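Local coordinates for acyl-CoA Binding Protein (Moniliophthora perniciosa, PDB 3FP5) that probably binds long-chain acyl-CoA esters and carries them within the cell, at residues A41-V46 with D63-V68. Sequence-based numbering, arbitrary orientation.
Sequences ATVGDV and DAWKSV
The indole of W65 lies across the backbone of V43–V46 and shows how one aromatic side chain can hold a turn by edge and face at once. At its edge, NE1 of W65 donates to the carbonyl O of G44 over 2.9 Å; the acceptor sits nearly in the ring plane, although the bond is bent, with an N-H...O angle of 138°. The same NE1 is also weakly bonded to OE1 of Q40, which is consistent with that bend. Beside the G44 bond, also at the rim, CG1 of V43 meets CZ2 of W65 at 3.7 Å, the two side chains crossing at about a right angle. V46 instead covers one face: its CA stands 3.6 Å from the centroid of the six-membered ring, a CH-pi contact, while CG2 of V46 packs on CE3 of W65 at 3.7 Å. With CG anti to the backbone N (chi1 -170°), the indole of W65 reaches away from its helix to the turn. V46 turns its other methyl, CG1, to CD of K66 at 3.8 Å, and the K66 ammonium goes on to a salt bridge with E69. A water joins the backbones, accepting from V46 N and donating to W65 O at 2.8 Å. A leucine in place of W65 would probably leave the G44 carbonyl without its indole donor and strip V46 of the flat surface beneath its CA. G44, the first residue to leave helical angles after helix 28-42, has positive phi, and a CB there would jam against the preceding carbonyl O, which by itself calls for glycine. D45 directs its carboxylate elsewhere, to G70 N and the Q40 amide. In this all-helical protein the contact lies near the surface, joining the turn after helix 28-42 to the end of helix 56-66, with W65 also touching K39 and V68 packing on Y37 and Q40.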
loop_
_atom_site.group_PDB
_atom_site.type_symbol
_atom_site.label_atom_id
_atom_site.label_comp_id
_atom_site.label_asym_id
_atom_site.label_seq_id
_atom_site.Cartn_x
_atom_site.Cartn_y
_atom_site.Cartn_z
ATOM N N ALA A 41 8.881 1.838 0.452
ATOM C CA ALA A 41 9.129 1.563 1.873
ATOM C C ALA A 41 10.157 0.460 2.096
ATOM O O ALA A 41 10.780 0.387 3.154
ATOM C CB ALA A 41 7.818 1.192 2.590
ATOM N N THR A 42 10.308 -0.413 1.108
ATOM C CA THR A 42 11.134 -1.593 1.280
ATOM C C THR A 42 12.414 -1.495 0.455
ATOM O O THR A 42 13.514 -1.558 1.001
ATOM C CB THR A 42 10.344 -2.878 0.936
ATOM O OG1 THR A 42 9.786 -2.768 -0.382
ATOM C CG2 THR A 42 9.214 -3.086 1.954
ATOM N N VAL A 43 12.262 -1.313 -0.854
ATOM C CA VAL A 43 13.408 -1.176 -1.756
ATOM C C VAL A 43 13.976 0.249 -1.757
ATOM O O VAL A 43 15.187 0.454 -1.860
ATOM C CB VAL A 43 13.030 -1.577 -3.197
ATOM C CG1 VAL A 43 14.212 -1.375 -4.143
ATOM C CG2 VAL A 43 12.545 -3.039 -3.234
ATOM N N GLY A 44 13.089 1.228 -1.648
ATOM C CA GLY A 44 13.473 2.619 -1.750
ATOM C C GLY A 44 13.247 3.113 -3.163
ATOM O O GLY A 44 12.355 2.623 -3.858
ATOM N N ASP A 45 14.065 4.067 -3.608
ATOM C CA ASP A 45 13.902 4.653 -4.938
ATOM C C ASP A 45 13.935 3.598 -6.042
ATOM O O ASP A 45 14.707 2.636 -5.980
ATOM C CB ASP A 45 14.993 5.700 -5.204
ATOM C CG ASP A 45 14.752 7.016 -4.469
ATOM O OD1 ASP A 45 13.608 7.292 -4.069
ATOM O OD2 ASP A 45 15.713 7.800 -4.304
ATOM N N VAL A 46 13.110 3.804 -7.063
ATOM C CA VAL A 46 13.030 2.885 -8.189
ATOM C C VAL A 46 14.427 2.578 -8.731
ATOM O O VAL A 46 15.226 3.487 -8.972
ATOM C CB VAL A 46 12.101 3.447 -9.293
ATOM C CG1 VAL A 46 12.611 4.782 -9.814
ATOM C CG2 VAL A 46 11.903 2.430 -10.403
ATOM N N ASP A 63 5.594 3.249 -13.328
ATOM C CA ASP A 63 5.238 4.669 -13.306
ATOM C C ASP A 63 4.836 5.126 -11.899
ATOM O O ASP A 63 5.269 6.189 -11.442
ATOM C CB ASP A 63 4.102 4.943 -14.294
ATOM C CG ASP A 63 4.568 4.886 -15.738
ATOM O OD1 ASP A 63 5.794 4.905 -15.968
ATOM O OD2 ASP A 63 3.704 4.806 -16.638
ATOM N N ALA A 64 4.023 4.323 -11.224
ATOM C CA ALA A 64 3.594 4.656 -9.859
ATOM C C ALA A 64 4.784 4.755 -8.912
ATOM O O ALA A 64 4.939 5.743 -8.192
ATOM C CB ALA A 64 2.590 3.637 -9.340
ATOM N N TRP A 65 5.629 3.729 -8.927
ATOM C CA TRP A 65 6.843 3.716 -8.125
ATOM C C TRP A 65 7.743 4.923 -8.434
ATOM O O TRP A 65 8.203 5.613 -7.518
ATOM C CB TRP A 65 7.590 2.390 -8.332
ATOM C CG TRP A 65 8.721 2.164 -7.386
ATOM C CD1 TRP A 65 9.019 2.886 -6.266
ATOM C CD2 TRP A 65 9.701 1.127 -7.466
ATOM N NE1 TRP A 65 10.135 2.362 -5.646
ATOM C CE2 TRP A 65 10.573 1.282 -6.366
ATOM C CE3 TRP A 65 9.933 0.082 -8.362
ATOM C CZ2 TRP A 65 11.653 0.426 -6.137
ATOM C CZ3 TRP A 65 11.009 -0.766 -8.133
ATOM C CH2 TRP A 65 11.854 -0.587 -7.034
ATOM N N LYS A 66 7.985 5.184 -9.720
ATOM C CA LYS A 66 8.812 6.317 -10.130
ATOM C C LYS A 66 8.240 7.625 -9.572
ATOM O O LYS A 66 8.987 8.509 -9.155
ATOM C CB LYS A 66 8.926 6.370 -11.666
ATOM C CG LYS A 66 9.638 7.614 -12.205
ATOM C CD LYS A 66 11.108 7.628 -11.825
ATOM C CE LYS A 66 11.880 8.720 -12.569
ATOM N NZ LYS A 66 13.332 8.532 -12.352
ATOM N N SER A 67 6.915 7.722 -9.516
ATOM C CA SER A 67 6.261 8.962 -9.082
ATOM C C SER A 67 6.503 9.323 -7.610
ATOM O O SER A 67 6.253 10.461 -7.198
ATOM C CB SER A 67 4.761 8.929 -9.391
ATOM O OG SER A 67 4.046 8.143 -8.452
ATOM N N VAL A 68 6.982 8.368 -6.820
ATOM C CA VAL A 68 7.284 8.649 -5.419
ATOM C C VAL A 68 8.782 8.623 -5.117
ATOM O O VAL A 68 9.197 8.550 -3.957
ATOM C CB VAL A 68 6.488 7.752 -4.439
ATOM C CG1 VAL A 68 5.008 8.031 -4.584
ATOM C CG2 VAL A 68 6.788 6.259 -4.663
HETATM O O HOH W 1 10.878 5.630 -6.572
#